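Local coordinates for flagellar brake protein YcgR (Escherichia coli K-12, PDB 5Y6G), which binds cyclic di-GMP through its PilZ domain and, in that state, acts as a flagellar brake that slows the motor and reduces swimming and swarming, at residues Tyr17-Lys22 with Ile62-Gly67; Gly70-Asp75 with Glu111-Arg116. All coordinates share one frame; numbering follows the deposited sequence.

Both contacts belong to the PilZ domain, the cyclic di-GMP-binding part of YcgR, and their centres lie about 11 Å apart. Contact 1 comes first along the chain and pairs strand 18-22 with strand 58-65 in the antiparallel beta-sheet; contact 2 follows, setting the next strand, 71-87, against helix 108-129. Strands 58-65 and 71-87 are sheet neighbours, and the contacts meet through them: the backbone N of Val-64 lies 2.7 Å from O of Phe-72, a probable hydrogen bond, and Met-66 packs on the Phe-72 ring. Sheet pairing thus passes directly into the helix-covered apolar layer, with bound cyclic di-GMP about 9 Å from the side chain of Leu-114 and about 11 Å from that of Val-64.

Contact 1: Tyr17-Lys22 with Ile62-Gly67; sequences YFCQTK and IEVNMG
Met-66 lays its methyl over one face of the Tyr-17 ring, with CE 3.6 Å from the ring centroid in a CH-pi contact. The side chain bends at both chi2 (-57°) and chi3 (-56°), which curls the thioether back against the ring and brings SD over the same face, a Met-aromatic contact; a flexible, polarisable methionine suits this place. Along the strands, Cys-19 faces Val-64 in a non-hydrogen-bonded antiparallel pair, and SG sits against both valine methyls, 3.8 Å from CG1. These small side chains fit a buried position where the CA atoms come within 4.5 Å.

The other face of the sheet is looser and wetter. Gln-20 and Glu-63 form a hydrogen-bonded pair, with Gln-20 N 3.0 Å from Glu-63 O, and their extended side chains run side by side. Yet Gln-20 NE2 reaches Glu-63 OE1 only weakly, at 3.4 Å; OE2 of the glutamate bonds to His-73. One water donates to both Phe-18 O and Glu-63 O, and a second joins Phe-18 N to Asn-65 O. Asn-65 OD1 accepts from Gly-67 N at 3.1 Å, an Asx turn that suits a strand end, and the positive phi of Gly-67 favours glycine.

This is antiparallel pairing within the curled PilZ sheet: strand 28-36 borders 18-22, strand 71-87 borders 58-65, and helix 108-129 packs Leu-121 against Tyr-17 and Met-66 and offers Glu-124 to the tyrosine hydroxyl.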
loop_
_atom_site.group_PDB
_atom_site.type_symbol
_atom_site.label_atom_id
_atom_site.label_comp_id
_atom_site.label_asym_id
_atom_site.label_seq_id
_atom_site.Cartn_x
_atom_site.Cartn_y
_atom_site.Cartn_z
ATOM N N TYR A 17 -0.179 6.109 -6.097
ATOM C CA TYR A 17 -1.561 5.850 -5.726
ATOM C C TYR A 17 -1.715 6.011 -4.220
ATOM O O TYR A 17 -0.901 5.503 -3.445
ATOM C CB TYR A 17 -1.994 4.445 -6.147
ATOM C CG TYR A 17 -2.012 4.236 -7.642
ATOM C CD1 TYR A 17 -1.184 3.299 -8.243
ATOM C CD2 TYR A 17 -2.854 4.982 -8.453
ATOM C CE1 TYR A 17 -1.198 3.106 -9.610
ATOM C CE2 TYR A 17 -2.876 4.798 -9.821
ATOM C CZ TYR A 17 -2.046 3.858 -10.396
ATOM O OH TYR A 17 -2.065 3.672 -11.758
ATOM N N PHE A 18 -2.765 6.718 -3.813
ATOM C CA PHE A 18 -2.964 7.089 -2.420
ATOM C C PHE A 18 -4.088 6.274 -1.793
ATOM O O PHE A 18 -5.097 5.980 -2.441
ATOM C CB PHE A 18 -3.272 8.581 -2.298
ATOM C CG PHE A 18 -2.121 9.470 -2.675
ATOM C CD1 PHE A 18 -1.193 9.855 -1.724
ATOM C CD2 PHE A 18 -1.967 9.923 -3.977
ATOM C CE1 PHE A 18 -0.134 10.674 -2.059
ATOM C CE2 PHE A 18 -0.907 10.744 -4.318
ATOM C CZ PHE A 18 0.009 11.119 -3.357
ATOM N N CYS A 19 -3.898 5.914 -0.526
ATOM C CA CYS A 19 -4.891 5.226 0.285
ATOM C C CYS A 19 -5.165 6.049 1.537
ATOM O O CYS A 19 -4.354 6.887 1.940
ATOM C CB CYS A 19 -4.416 3.821 0.688
ATOM S SG CYS A 19 -3.604 2.878 -0.620
ATOM N N GLN A 20 -6.310 5.799 2.168
ATOM C CA GLN A 20 -6.627 6.515 3.396
ATOM C C GLN A 20 -7.608 5.703 4.226
ATOM O O GLN A 20 -8.361 4.875 3.706
ATOM C CB GLN A 20 -7.195 7.907 3.110
ATOM C CG GLN A 20 -8.480 7.906 2.303
ATOM C CD GLN A 20 -9.018 9.302 2.074
ATOM O OE1 GLN A 20 -8.356 10.292 2.387
ATOM N NE2 GLN A 20 -10.226 9.392 1.530
ATOM N N THR A 21 -7.587 5.962 5.531
ATOM C CA THR A 21 -8.487 5.314 6.474
ATOM C C THR A 21 -8.555 6.175 7.726
ATOM O O THR A 21 -7.691 7.023 7.964
ATOM C CB THR A 21 -8.029 3.888 6.805
ATOM O OG1 THR A 21 -8.960 3.277 7.708
ATOM C CG2 THR A 21 -6.645 3.898 7.440
ATOM N N LYS A 22 -9.601 5.962 8.516
ATOM C CA LYS A 22 -9.824 6.741 9.725
ATOM C C LYS A 22 -9.267 6.009 10.940
ATOM O O LYS A 22 -9.263 4.777 11.001
ATOM C CB LYS A 22 -11.314 7.028 9.923
ATOM C CG LYS A 22 -11.950 7.814 8.789
ATOM C CD LYS A 22 -13.409 8.126 9.084
ATOM C CE LYS A 22 -13.545 9.034 10.294
ATOM N NZ LYS A 22 -12.906 10.357 10.062
ATOM N N ILE A 62 -10.250 0.046 4.058
ATOM C CA ILE A 62 -9.269 1.040 3.648
ATOM C C ILE A 62 -9.554 1.434 2.209
ATOM O O ILE A 62 -9.731 0.575 1.335
ATOM C CB ILE A 62 -7.845 0.490 3.812
ATOM C CG1 ILE A 62 -7.587 0.105 5.271
ATOM C CG2 ILE A 62 -6.821 1.511 3.331
ATOM C CD1 ILE A 62 -6.237 -0.534 5.502
ATOM N N GLU A 63 -9.625 2.735 1.954
ATOM C CA GLU A 63 -9.922 3.236 0.618
ATOM C C GLU A 63 -8.626 3.281 -0.183
ATOM O O GLU A 63 -7.735 4.087 0.106
ATOM C CB GLU A 63 -10.582 4.610 0.675
ATOM C CG GLU A 63 -11.107 5.061 -0.675
ATOM C CD GLU A 63 -11.952 6.314 -0.589
ATOM O OE1 GLU A 63 -11.445 7.401 -0.938
ATOM O OE2 GLU A 63 -13.122 6.210 -0.165
ATOM N N VAL A 64 -8.519 2.406 -1.175
ATOM C CA VAL A 64 -7.386 2.377 -2.092
ATOM C C VAL A 64 -7.847 2.982 -3.409
ATOM O O VAL A 64 -8.628 2.368 -4.145
ATOM C CB VAL A 64 -6.855 0.954 -2.296
ATOM C CG1 VAL A 64 -5.659 0.968 -3.242
ATOM C CG2 VAL A 64 -6.491 0.330 -0.962
ATOM N N ASN A 65 -7.361 4.180 -3.714
ATOM C CA ASN A 65 -7.771 4.920 -4.904
ATOM C C ASN A 65 -6.777 4.619 -6.021
ATOM O O ASN A 65 -5.685 5.192 -6.067
ATOM C CB ASN A 65 -7.848 6.413 -4.601
ATOM C CG ASN A 65 -8.556 7.196 -5.689
ATOM O OD1 ASN A 65 -8.396 6.914 -6.876
ATOM N ND2 ASN A 65 -9.346 8.184 -5.288
ATOM N N MET A 66 -7.159 3.714 -6.927
ATOM C CA MET A 66 -6.306 3.298 -8.036
ATOM C C MET A 66 -6.524 4.129 -9.294
ATOM O O MET A 66 -6.340 3.619 -10.407
ATOM C CB MET A 66 -6.520 1.813 -8.337
ATOM C CG MET A 66 -6.121 0.891 -7.204
ATOM S SD MET A 66 -4.398 1.117 -6.729
ATOM C CE MET A 66 -3.572 0.842 -8.293
ATOM N N GLY A 67 -6.922 5.390 -9.149
ATOM C CA GLY A 67 -7.042 6.259 -10.310
ATOM C C GLY A 67 -8.060 5.737 -11.307
ATOM O O GLY A 67 -9.175 5.349 -10.947
HETATM O O HOH W 1 -7.429 6.679 -1.108
HETATM O O HOH W 2 -4.723 7.729 -5.806
#

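Contact 2: Gly70-Asp75 with Glu111-Arg116; sequences GVFHFD and ERQLQR
The axes of strand 71-75 and helix 111-116 come within 10.2 Å of each other, their N-to-C directions 129° apart, with Phe-72 and Gln-113 the nearest residues by CA. Two phenylalanines, alternating with His-73 along the strand, project toward the helix.

Leu-114 meets the Phe-74 ring through one methyl, CD2, which lies over a ring face 4.0 Å from the centroid in a CH-pi contact. The leucine has CG anti to its carbonyl carbon (chi1 -73°), which carries its branched end to the ring although the bond from CA to CB does not point at the strand. Gln-113 runs past both aromatics in the opposite sense, spanning from Phe-72 to Phe-74. Its CB approaches Phe-72 CD2 at 4.1 Å, and its OE1 lies 3.6 Å from Phe-74 CE2, with the amide plane nearly perpendicular to both rings. Glutamine suits this border because its methylene chain packs while NE2 makes a weak bond, 3.0 Å long, to a water that also accepts from His-73 N. At the outer end, Arg-116 NH1 stands at the edge of Phe-72, 4.0 Å from CE2, so that the ring rim lies over the guanidinium face.

Replacing Phe-74 with an alanine would probably strip Leu-114 CD2 of its aromatic surface and open a gap beneath the helix, where Phe-103, Val-110 and Ile-117 also pack on the ring.

No direct hydrogen bond joins the two segments. The C-terminal helix packs on the PilZ sheet through flat phenylalanines and a branched leucine, suited to a buried interface, while the Gln-113 amide with its weakly held water and the exposed Arg-116 lie toward the margin.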
loop_
_atom_site.group_PDB
_atom_site.type_symbol
_atom_site.label_atom_id
_atom_site.label_comp_id
_atom_site.label_asym_id
_atom_site.label_seq_id
_atom_site.Cartn_x
_atom_site.Cartn_y
_atom_site.Cartn_z
ATOM N N GLY A 70 -10.121 2.533 -10.744
ATOM C CA GLY A 70 -11.219 2.497 -9.799
ATOM C C GLY A 70 -10.752 2.726 -8.376
ATOM O O GLY A 70 -9.563 2.840 -8.085
ATOM N N VAL A 71 -11.736 2.804 -7.481
ATOM C CA VAL A 71 -11.507 2.953 -6.050
ATOM C C VAL A 71 -12.023 1.702 -5.353
ATOM O O VAL A 71 -13.115 1.214 -5.661
ATOM C CB VAL A 71 -12.192 4.214 -5.484
ATOM C CG1 VAL A 71 -11.553 5.469 -6.053
ATOM C CG2 VAL A 71 -13.683 4.186 -5.779
ATOM N N PHE A 72 -11.237 1.193 -4.409
ATOM C CA PHE A 72 -11.551 -0.047 -3.718
ATOM C C PHE A 72 -11.432 0.164 -2.215
ATOM O O PHE A 72 -10.771 1.093 -1.744
ATOM C CB PHE A 72 -10.621 -1.185 -4.169
ATOM C CG PHE A 72 -10.461 -1.286 -5.663
ATOM C CD1 PHE A 72 -9.593 -0.443 -6.340
ATOM C CD2 PHE A 72 -11.172 -2.228 -6.391
ATOM C CE1 PHE A 72 -9.441 -0.531 -7.712
ATOM C CE2 PHE A 72 -11.022 -2.322 -7.766
ATOM C CZ PHE A 72 -10.156 -1.472 -8.426
ATOM N N HIS A 73 -12.084 -0.719 -1.460
ATOM C CA HIS A 73 -12.065 -0.676 -0.005
ATOM C C HIS A 73 -11.809 -2.077 0.529
ATOM O O HIS A 73 -12.539 -3.014 0.196
ATOM C CB HIS A 73 -13.382 -0.123 0.550
ATOM C CG HIS A 73 -13.713 1.255 0.061
ATOM N ND1 HIS A 73 -14.311 1.489 -1.159
ATOM C CD2 HIS A 73 -13.532 2.471 0.630
ATOM C CE1 HIS A 73 -14.483 2.790 -1.320
ATOM N NE2 HIS A 73 -14.018 3.408 -0.249
ATOM N N PHE A 74 -10.773 -2.218 1.353
ATOM C CA PHE A 74 -10.348 -3.515 1.861
ATOM C C PHE A 74 -10.163 -3.460 3.368
ATOM O O PHE A 74 -9.663 -2.468 3.908
ATOM C CB PHE A 74 -9.031 -3.968 1.218
ATOM C CG PHE A 74 -9.099 -4.115 -0.271
ATOM C CD1 PHE A 74 -8.388 -3.260 -1.096
ATOM C CD2 PHE A 74 -9.871 -5.109 -0.845
ATOM C CE1 PHE A 74 -8.445 -3.395 -2.467
ATOM C CE2 PHE A 74 -9.934 -5.250 -2.216
ATOM C CZ PHE A 74 -9.220 -4.392 -3.028
ATOM N N ASP A 75 -10.568 -4.529 4.045
ATOM C CA ASP A 75 -10.177 -4.712 5.430
ATOM C C ASP A 75 -8.744 -5.227 5.486
ATOM O O ASP A 75 -8.299 -5.981 4.614
ATOM C CB ASP A 75 -11.123 -5.681 6.145
ATOM C CG ASP A 75 -12.579 -5.268 6.032
ATOM O OD1 ASP A 75 -13.443 -6.160 5.890
ATOM O OD2 ASP A 75 -12.855 -4.050 6.065
ATOM N N GLU A 111 -10.777 -11.033 -3.675
ATOM C CA GLU A 111 -9.609 -11.448 -4.444
ATOM C C GLU A 111 -9.831 -11.258 -5.940
ATOM O O GLU A 111 -8.866 -11.070 -6.690
ATOM C CB GLU A 111 -9.252 -12.903 -4.133
ATOM C CG GLU A 111 -10.306 -13.918 -4.538
ATOM C CD GLU A 111 -9.887 -15.342 -4.223
ATOM O OE1 GLU A 111 -8.884 -15.517 -3.499
ATOM O OE2 GLU A 111 -10.556 -16.284 -4.699
ATOM N N ARG A 112 -11.086 -11.307 -6.391
ATOM C CA ARG A 112 -11.399 -10.907 -7.760
ATOM C C ARG A 112 -10.895 -9.495 -8.028
ATOM O O ARG A 112 -10.214 -9.238 -9.028
ATOM C CB ARG A 112 -12.909 -10.993 -7.997
ATOM C CG ARG A 112 -13.330 -11.976 -9.075
ATOM C CD ARG A 112 -13.607 -13.364 -8.508
ATOM N NE ARG A 112 -12.416 -13.981 -7.933
ATOM C CZ ARG A 112 -12.378 -15.218 -7.446
ATOM N NH1 ARG A 112 -13.467 -15.974 -7.463
ATOM N NH2 ARG A 112 -11.251 -15.699 -6.943
ATOM N N GLN A 113 -11.220 -8.563 -7.127
ATOM C CA GLN A 113 -10.754 -7.186 -7.266
ATOM C C GLN A 113 -9.233 -7.099 -7.200
ATOM O O GLN A 113 -8.613 -6.356 -7.970
ATOM C CB GLN A 113 -11.378 -6.311 -6.178
ATOM C CG GLN A 113 -12.893 -6.214 -6.240
ATOM C CD GLN A 113 -13.481 -5.471 -5.056
ATOM O OE1 GLN A 113 -13.066 -5.671 -3.913
ATOM N NE2 GLN A 113 -14.450 -4.606 -5.324
ATOM N N LEU A 114 -8.613 -7.852 -6.288
ATOM C CA LEU A 114 -7.166 -7.754 -6.110
ATOM C C LEU A 114 -6.418 -8.230 -7.349
ATOM O O LEU A 114 -5.386 -7.658 -7.721
ATOM C CB LEU A 114 -6.736 -8.548 -4.877
ATOM C CG LEU A 114 -7.109 -7.906 -3.540
ATOM C CD1 LEU A 114 -6.747 -8.819 -2.383
ATOM C CD2 LEU A 114 -6.423 -6.554 -3.386
ATOM N N GLN A 115 -6.918 -9.281 -8.002
ATOM C CA GLN A 115 -6.310 -9.717 -9.256
ATOM C C GLN A 115 -6.512 -8.680 -10.353
ATOM O O GLN A 115 -5.613 -8.449 -11.171
ATOM C CB GLN A 115 -6.881 -11.068 -9.682
ATOM C CG GLN A 115 -6.056 -12.255 -9.209
ATOM C CD GLN A 115 -4.657 -12.252 -9.795
ATOM O OE1 GLN A 115 -4.416 -11.657 -10.846
ATOM N NE2 GLN A 115 -3.724 -12.910 -9.116
ATOM N N ARG A 116 -7.684 -8.045 -10.386
ATOM C CA ARG A 116 -7.918 -6.967 -11.342
ATOM C C ARG A 116 -6.864 -5.873 -11.197
ATOM O O ARG A 116 -6.268 -5.428 -12.185
ATOM C CB ARG A 116 -9.323 -6.390 -11.151
ATOM C CG ARG A 116 -9.952 -5.820 -12.413
ATOM C CD ARG A 116 -11.101 -4.873 -12.085
ATOM N NE ARG A 116 -12.135 -5.501 -11.265
ATOM C CZ ARG A 116 -13.143 -4.839 -10.702
ATOM N NH1 ARG A 116 -13.252 -3.527 -10.868
ATOM N NH2 ARG A 116 -14.040 -5.487 -9.970
HETATM O O HOH W 3 -13.727 -2.609 -3.151
#